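Local coordinates for SalCYP truncation (Salinispora tropica, PDB 7ABB), which is a truncated member of the cytochrome P450 family that holds heme c within a largely helical fold, at residues Asn142-Leu145 with Pro150-Asp153; Gln249-His254 with Glu273-Val278; Leu309-Tyr312 with Val316-Glu319. One frame throughout, in Å; residues are numbered along the deposited sequence.

Contact 1: Asn142-Leu145 with Pro150-Asp153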
loop_
_atom_site.group_PDB
_atom_site.type_symbol
_atom_site.label_atom_id
_atom_site.label_comp_id
_atom_site.label_asym_id
_atom_site.label_seq_id
_atom_site.Cartn_x
_atom_site.Cartn_y
_atom_site.Cartn_z
ATOM N N ASN A 142 13.544 0.882 -4.925
ATOM C CA ASN A 142 12.681 1.236 -6.044
ATOM C C ASN A 142 11.994 2.578 -5.804
ATOM O O ASN A 142 11.850 3.381 -6.730
ATOM C CB ASN A 142 11.610 0.154 -6.257
ATOM C CG ASN A 142 12.189 -1.180 -6.623
ATOM O OD1 ASN A 142 13.219 -1.278 -7.290
ATOM N ND2 ASN A 142 11.500 -2.241 -6.192
ATOM N N LEU A 143 11.516 2.820 -4.577
ATOM C CA LEU A 143 10.868 4.097 -4.255
ATOM C C LEU A 143 11.838 5.255 -4.458
ATOM O O LEU A 143 11.498 6.274 -5.076
ATOM C CB LEU A 143 10.377 4.097 -2.810
ATOM C CG LEU A 143 9.639 5.354 -2.333
ATOM C CD1 LEU A 143 8.382 5.581 -3.121
ATOM C CD2 LEU A 143 9.333 5.271 -0.851
ATOM N N MET A 144 13.061 5.104 -3.935
ATOM C CA MET A 144 14.081 6.135 -4.067
ATOM C C MET A 144 14.363 6.432 -5.528
ATOM O O MET A 144 14.539 7.598 -5.906
ATOM C CB MET A 144 15.342 5.687 -3.340
ATOM C CG MET A 144 15.170 5.645 -1.831
ATOM S SD MET A 144 16.536 4.829 -0.997
ATOM C CE MET A 144 17.734 6.142 -1.081
ATOM N N LEU A 145 14.386 5.398 -6.370
ATOM C CA LEU A 145 14.629 5.613 -7.789
ATOM C C LEU A 145 13.518 6.452 -8.395
ATOM O O LEU A 145 13.783 7.400 -9.156
ATOM C CB LEU A 145 14.748 4.275 -8.522
ATOM C CG LEU A 145 15.099 4.365 -10.020
ATOM C CD1 LEU A 145 16.395 5.084 -10.228
ATOM C CD2 LEU A 145 15.139 2.989 -10.678
ATOM N N PRO A 150 18.845 10.028 -3.593
ATOM C CA PRO A 150 20.129 9.361 -3.890
ATOM C C PRO A 150 20.240 7.989 -3.230
ATOM O O PRO A 150 20.036 7.839 -2.021
ATOM C CB PRO A 150 21.174 10.331 -3.325
ATOM C CG PRO A 150 20.508 11.656 -3.292
ATOM C CD PRO A 150 19.045 11.354 -2.989
ATOM N N LEU A 151 20.613 6.981 -4.029
ATOM C CA LEU A 151 20.622 5.611 -3.527
ATOM C C LEU A 151 21.682 5.370 -2.458
ATOM O O LEU A 151 21.540 4.410 -1.692
ATOM C CB LEU A 151 20.786 4.625 -4.683
ATOM C CG LEU A 151 19.523 4.446 -5.546
ATOM C CD1 LEU A 151 19.772 3.466 -6.681
ATOM C CD2 LEU A 151 18.284 3.986 -4.743
ATOM N N ALA A 152 22.699 6.227 -2.350
ATOM C CA ALA A 152 23.629 6.129 -1.234
ATOM C C ALA A 152 22.940 6.285 0.115
ATOM O O ALA A 152 23.503 5.863 1.129
ATOM C CB ALA A 152 24.738 7.179 -1.375
ATOM N N ASP A 153 21.735 6.864 0.158
ATOM C CA ASP A 153 21.031 7.100 1.414
ATOM C C ASP A 153 20.133 5.938 1.824
ATOM O O ASP A 153 19.404 6.062 2.810
ATOM C CB ASP A 153 20.171 8.367 1.324
ATOM C CG ASP A 153 20.977 9.615 1.011
ATOM O OD1 ASP A 153 22.192 9.666 1.327
ATOM O OD2 ASP A 153 20.382 10.565 0.452
#
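Met-144 reaches out from the last turns of helix 130-147 into the 3-10 turn of Pro-150 to Asp-153, which follows a short bend and runs directly into helix 154-165. This helix-loop-helix connection, probably the E-F link of the cytochrome P450 fold, lies at the surface. The apolar part comes from two side chains. Leu-151 swings one methyl back over the helix, where its CD2 rests 3.7 Å from Met-144 CB and only brushes the backbone N of Leu-145 at 4.5 Å. Farther out, Met-144 CE lies 4.1 Å from Asp-153 CB. The chain of Met-144 is nearly extended at chi2 but bends at chi3 (77°), and this turns the methyl toward the backbone of the 3-10 turn. Trp-149, Leu-154 and Leu-157 pack round the same side chain, so the methionine is buried although several of its neighbours in the turn are not.

The polar part is internal to the turn. Pro-150 O accepts a hydrogen bond from Asp-153 N (2.9 Å), closing the 3-10 turn. Asp-153 stands at the N-cap position of helix 154-165, yet its side chain makes no capping bond; OD2 binds the hydroxyl of Tyr-189 on helix 182-199 instead. Pro-150 packs against that same helix, through Tyr-189, His-193 and Arg-196. Where the two kinds of contact meet, Met-144 CE comes unusually close to Pro-150 O, 3.0 Å, a distance to be taken with caution. An ordinary contact joins Met-144 CE to Asp-153 C at 3.8 Å.

Contact 2: Gln249-His254 with Glu273-Val278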
loop_
_atom_site.group_PDB
_atom_site.type_symbol
_atom_site.label_atom_id
_atom_site.label_comp_id
_atom_site.label_asym_id
_atom_site.label_seq_id
_atom_site.Cartn_x
_atom_site.Cartn_y
_atom_site.Cartn_z
ATOM N N GLN A 249 4.015 -15.820 1.100
ATOM C CA GLN A 249 3.711 -16.739 2.191
ATOM C C GLN A 249 2.628 -17.734 1.785
ATOM O O GLN A 249 2.718 -18.934 2.103
ATOM C CB GLN A 249 3.296 -15.964 3.439
ATOM C CG GLN A 249 2.974 -16.905 4.585
ATOM C CD GLN A 249 2.654 -16.224 5.878
ATOM O OE1 GLN A 249 3.403 -16.320 6.843
ATOM N NE2 GLN A 249 1.494 -15.600 5.936
ATOM N N HIS A 250 1.588 -17.262 1.096
ATOM C CA HIS A 250 0.569 -18.163 0.587
ATOM C C HIS A 250 1.154 -19.188 -0.379
ATOM O O HIS A 250 0.888 -20.393 -0.252
ATOM C CB HIS A 250 -0.537 -17.360 -0.104
ATOM C CG HIS A 250 -1.564 -18.226 -0.754
ATOM N ND1 HIS A 250 -2.781 -18.495 -0.168
ATOM C CD2 HIS A 250 -1.566 -18.862 -1.948
ATOM C CE1 HIS A 250 -3.479 -19.288 -0.962
ATOM N NE2 HIS A 250 -2.772 -19.523 -2.050
ATOM N N LEU A 251 1.929 -18.733 -1.376
ATOM C CA LEU A 251 2.521 -19.675 -2.322
ATOM C C LEU A 251 3.395 -20.699 -1.602
ATOM O O LEU A 251 3.418 -21.880 -1.972
ATOM C CB LEU A 251 3.323 -18.919 -3.377
ATOM C CG LEU A 251 2.526 -17.952 -4.267
ATOM C CD1 LEU A 251 3.470 -17.167 -5.185
ATOM C CD2 LEU A 251 1.497 -18.661 -5.114
ATOM N N ALA A 252 4.121 -20.268 -0.569
ATOM C CA ALA A 252 4.987 -21.183 0.174
ATOM C C ALA A 252 4.218 -22.237 0.951
ATOM O O ALA A 252 4.807 -23.242 1.339
ATOM C CB ALA A 252 5.876 -20.364 1.110
ATOM N N HIS A 253 2.927 -22.045 1.159
ATOM C CA HIS A 253 2.061 -22.926 1.931
ATOM C C HIS A 253 1.129 -23.733 1.044
ATOM O O HIS A 253 0.523 -24.701 1.526
ATOM C CB HIS A 253 1.235 -22.044 2.904
ATOM C CG HIS A 253 0.321 -22.786 3.820
ATOM N ND1 HIS A 253 0.721 -23.875 4.568
ATOM C CD2 HIS A 253 -0.972 -22.561 4.137
ATOM C CE1 HIS A 253 -0.299 -24.307 5.288
ATOM N NE2 HIS A 253 -1.339 -23.528 5.045
ATOM N N HIS A 254 0.991 -23.359 -0.225
ATOM C CA HIS A 254 -0.007 -23.899 -1.148
ATOM C C HIS A 254 0.697 -24.353 -2.416
ATOM O O HIS A 254 0.829 -23.582 -3.381
ATOM C CB HIS A 254 -1.080 -22.867 -1.478
ATOM C CG HIS A 254 -2.033 -22.615 -0.359
ATOM N ND1 HIS A 254 -1.898 -21.574 0.536
ATOM C CD2 HIS A 254 -3.157 -23.280 0.003
ATOM C CE1 HIS A 254 -2.898 -21.616 1.404
ATOM N NE2 HIS A 254 -3.674 -22.639 1.099
ATOM N N GLU A 273 -3.251 -9.478 -9.016
ATOM C CA GLU A 273 -4.489 -8.781 -8.669
ATOM C C GLU A 273 -5.286 -9.565 -7.640
ATOM O O GLU A 273 -5.933 -8.977 -6.768
ATOM C CB GLU A 273 -5.333 -8.546 -9.906
ATOM C CG GLU A 273 -4.650 -7.743 -10.972
ATOM C CD GLU A 273 -4.223 -6.360 -10.505
ATOM O OE1 GLU A 273 -3.102 -5.938 -10.845
ATOM O OE2 GLU A 273 -5.029 -5.691 -9.821
ATOM N N GLU A 274 -5.274 -10.895 -7.729
ATOM C CA GLU A 274 -6.026 -11.667 -6.756
ATOM C C GLU A 274 -5.384 -11.579 -5.375
ATOM O O GLU A 274 -6.100 -11.499 -4.367
ATOM C CB GLU A 274 -6.157 -13.110 -7.230
ATOM C CG GLU A 274 -6.841 -14.074 -6.252
ATOM C CD GLU A 274 -8.327 -13.822 -6.050
ATOM O OE1 GLU A 274 -8.818 -12.685 -6.318
ATOM O OE2 GLU A 274 -9.061 -14.766 -5.633
ATOM N N PHE A 275 -4.053 -11.560 -5.301
ATOM C CA PHE A 275 -3.401 -11.376 -4.009
ATOM C C PHE A 275 -3.624 -9.969 -3.469
ATOM O O PHE A 275 -3.835 -9.796 -2.262
ATOM C CB PHE A 275 -1.911 -11.692 -4.101
ATOM C CG PHE A 275 -1.597 -13.160 -4.057
ATOM C CD1 PHE A 275 -2.034 -13.938 -3.014
ATOM C CD2 PHE A 275 -0.817 -13.733 -5.040
ATOM C CE1 PHE A 275 -1.719 -15.304 -2.973
ATOM C CE2 PHE A 275 -0.481 -15.077 -4.991
ATOM C CZ PHE A 275 -0.922 -15.839 -3.967
ATOM N N LEU A 276 -3.617 -8.955 -4.344
ATOM C CA LEU A 276 -3.947 -7.611 -3.876
ATOM C C LEU A 276 -5.331 -7.575 -3.233
ATOM O O LEU A 276 -5.535 -6.963 -2.166
ATOM C CB LEU A 276 -3.846 -6.612 -5.031
ATOM C CG LEU A 276 -2.432 -6.252 -5.485
ATOM C CD1 LEU A 276 -2.463 -5.560 -6.850
ATOM C CD2 LEU A 276 -1.795 -5.371 -4.420
ATOM N N ARG A 277 -6.314 -8.223 -3.871
ATOM C CA ARG A 277 -7.645 -8.330 -3.279
ATOM C C ARG A 277 -7.584 -9.017 -1.924
ATOM O O ARG A 277 -8.067 -8.486 -0.922
ATOM C CB ARG A 277 -8.567 -9.101 -4.220
ATOM C CG ARG A 277 -9.981 -9.210 -3.678
ATOM C CD ARG A 277 -10.909 -10.161 -4.451
ATOM N NE ARG A 277 -10.542 -11.581 -4.300
ATOM C CZ ARG A 277 -10.913 -12.343 -3.278
ATOM N NH1 ARG A 277 -11.636 -11.841 -2.296
ATOM N NH2 ARG A 277 -10.520 -13.628 -3.229
ATOM N N VAL A 278 -6.998 -10.220 -1.886
ATOM C CA VAL A 278 -7.101 -11.086 -0.717
ATOM C C VAL A 278 -6.361 -10.500 0.482
ATOM O O VAL A 278 -6.779 -10.672 1.635
ATOM C CB VAL A 278 -6.555 -12.474 -1.105
ATOM C CG1 VAL A 278 -6.069 -13.269 0.113
ATOM C CG2 VAL A 278 -7.624 -13.204 -1.893
#
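Phe-275 turns the edge of its ring toward the face of His-250 in an offset edge-to-face pair, with centroids 5.3 Å apart and planes at 68°. Its CE1 stands 3.7 Å from His-250 CG. The other side of the His-250 ring belongs to His-254, whose ND1 lies 3.1 Å above the plane, over the ring centre; His-250 CE1 in turn lies over a face of the His-254 ring, offset toward the rim. Leu-251 is the second neighbour at the phenylalanine edge, its CD2 3.9 Å from Phe-275 CZ.

The imidazole of His-250 is brought across the phenylalanine by a first torsion that sets CG opposite the backbone N (175°), and its NE2 is hydrogen-bonded to Asp-257. His-254 ND1 donates to His-250 O at 3.1 Å. His-253 N bonds the same oxygen from the other face of the carbonyl plane, so two donors grip it.

Helix 268-278 carries the Glu-x-x-Arg motif of the P450 K helix, and Phe-275 falls inside it. Arg-277 takes Glu-274 side-on: NE reaches OE1 at 2.9 Å in an almost straight bond (176°), and NH2 reaches OE2 at 3.0 Å. Both carboxylate oxygens are met from above their plane. Arg-327 adds a second salt bridge at OE2, as in the Glu-Arg-Arg triad of this family. The chemistry is thus divided: between these two segments the meeting is one of rings and a leucine methyl, the Glu-274 to Arg-277 pair stays within helix 268-278, and Arg-327 links that helix to the later chain, probably stabilising the buried carboxylate.

Contact 3: Leu309-Tyr312 with Val316-Glu319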
loop_
_atom_site.group_PDB
_atom_site.type_symbol
_atom_site.label_atom_id
_atom_site.label_comp_id
_atom_site.label_asym_id
_atom_site.label_seq_id
_atom_site.Cartn_x
_atom_site.Cartn_y
_atom_site.Cartn_z
ATOM N N LEU A 309 -13.079 -5.570 4.052
ATOM C CA LEU A 309 -14.488 -5.886 3.866
ATOM C C LEU A 309 -14.928 -5.669 2.416
ATOM O O LEU A 309 -15.594 -6.549 1.851
ATOM C CB LEU A 309 -15.356 -5.064 4.837
ATOM C CG LEU A 309 -15.081 -5.311 6.325
ATOM C CD1 LEU A 309 -16.080 -4.560 7.193
ATOM C CD2 LEU A 309 -15.099 -6.764 6.679
ATOM N N ALA A 310 -14.584 -4.531 1.806
ATOM C CA ALA A 310 -14.974 -4.277 0.421
ATOM C C ALA A 310 -14.560 -5.430 -0.482
ATOM O O ALA A 310 -15.346 -5.921 -1.297
ATOM C CB ALA A 310 -14.357 -2.955 -0.073
ATOM N N ASN A 311 -13.311 -5.893 -0.334
ATOM C CA ASN A 311 -12.748 -6.863 -1.267
ATOM C C ASN A 311 -13.128 -8.294 -0.934
ATOM O O ASN A 311 -12.722 -9.224 -1.655
ATOM C CB ASN A 311 -11.221 -6.716 -1.303
ATOM C CG ASN A 311 -10.774 -5.535 -2.146
ATOM O OD1 ASN A 311 -11.533 -5.012 -2.959
ATOM N ND2 ASN A 311 -9.510 -5.126 -1.995
ATOM N N TYR A 312 -13.887 -8.504 0.151
ATOM C CA TYR A 312 -14.427 -9.801 0.519
ATOM C C TYR A 312 -15.951 -9.838 0.508
ATOM O O TYR A 312 -16.536 -10.789 1.021
ATOM C CB TYR A 312 -13.925 -10.210 1.908
ATOM C CG TYR A 312 -12.520 -10.766 1.947
ATOM C CD1 TYR A 312 -11.417 -9.977 1.615
ATOM C CD2 TYR A 312 -12.305 -12.061 2.356
ATOM C CE1 TYR A 312 -10.127 -10.518 1.676
ATOM C CE2 TYR A 312 -11.032 -12.598 2.421
ATOM C CZ TYR A 312 -9.958 -11.795 2.070
ATOM O OH TYR A 312 -8.720 -12.402 2.167
ATOM N N VAL A 316 -20.225 -9.563 -4.431
ATOM C CA VAL A 316 -19.397 -9.212 -5.573
ATOM C C VAL A 316 -18.312 -10.249 -5.840
ATOM O O VAL A 316 -17.971 -10.505 -7.001
ATOM C CB VAL A 316 -18.774 -7.819 -5.355
ATOM C CG1 VAL A 316 -17.809 -7.460 -6.483
ATOM C CG2 VAL A 316 -19.875 -6.778 -5.249
ATOM N N PHE A 317 -17.749 -10.849 -4.784
ATOM C CA PHE A 317 -16.644 -11.798 -4.900
ATOM C C PHE A 317 -17.062 -13.131 -4.291
ATOM O O PHE A 317 -16.816 -13.391 -3.101
ATOM C CB PHE A 317 -15.384 -11.270 -4.216
ATOM C CG PHE A 317 -14.973 -9.896 -4.636
ATOM C CD1 PHE A 317 -14.103 -9.714 -5.696
ATOM C CD2 PHE A 317 -15.406 -8.792 -3.936
ATOM C CE1 PHE A 317 -13.696 -8.464 -6.080
ATOM C CE2 PHE A 317 -15.000 -7.520 -4.315
ATOM C CZ PHE A 317 -14.125 -7.365 -5.383
ATOM N N PRO A 318 -17.736 -13.979 -5.051
ATOM C CA PRO A 318 -18.179 -15.265 -4.496
ATOM C C PRO A 318 -16.999 -16.091 -3.999
ATOM O O PRO A 318 -15.909 -16.075 -4.576
ATOM C CB PRO A 318 -18.887 -15.932 -5.675
ATOM C CG PRO A 318 -19.195 -14.835 -6.632
ATOM C CD PRO A 318 -18.084 -13.839 -6.473
ATOM N N GLU A 319 -17.229 -16.832 -2.920
ATOM C CA GLU A 319 -16.168 -17.541 -2.206
ATOM C C GLU A 319 -15.007 -16.586 -1.922
ATOM O O GLU A 319 -13.880 -16.818 -2.373
ATOM C CB GLU A 319 -15.678 -18.766 -2.970
ATOM C CG GLU A 319 -16.766 -19.689 -3.331
ATOM C CD GLU A 319 -16.246 -20.927 -4.011
ATOM O OE1 GLU A 319 -15.038 -21.256 -3.865
ATOM O OE2 GLU A 319 -17.065 -21.546 -4.711
#
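Phe-317 makes a buried contact between its aromatic ring and the backbone of Ala-310 and Asn-311, at the point where the short helix 307-310 runs out into loop. Asn-311 O stands over one face of the ring, 3.5 Å from CD2 and offset toward the rim. Val-316 CG1 covers the opposite face, so the ring is held between its own chain neighbour and a carbonyl. Ala-310 O comes in obliquely, 3.4 Å from CE2. With CG placed opposite the carbonyl carbon (chi1 -52°), the ring extends from the loop across both peptide oxygens.

Helix 307-310 probably corresponds to the K' helix of the P450 fold, and Phe-317 belongs to the long irregular chain that follows it toward helix 345-362. An oxygen above an aromatic face is not attractive in itself; here Asn-311 O also accepts a hydrogen bond from Arg-277 NH1, whose charge probably eases the meeting.

The amide of Asn-311 is held elsewhere: OD1, 4.3 Å from Phe-317 CZ, receives Ile-333 N, and ND2 bonds Ser-280 OG. The first side-chain bond of Tyr-312 points away from the loop; OH bonds Val-278 O, and the ring makes cation-pi contacts with Arg-23 and Arg-277.

Contacts 2 and 3 are buried and adjoin each other, their centres about 15 Å apart, whereas contact 1 lies at the surface on the opposite side of the chain's centre from contact 3. Helix 268-278 joins the buried pair: Arg-277 CD packs 3.5 Å from Phe-317 CD1, so the arginine of the Glu-x-x-Arg motif, paired within its own helix in contact 2, reaches into contact 3. Contacts 1 and 3 each fold a helix end onto the chain just after it, one with an unbranched methionine chain, the other with a flat ring. Contact 2 instead joins two separate helices through rings. Leu-143 of contact 1 and Leu-276 of contact 2 each touch heme c.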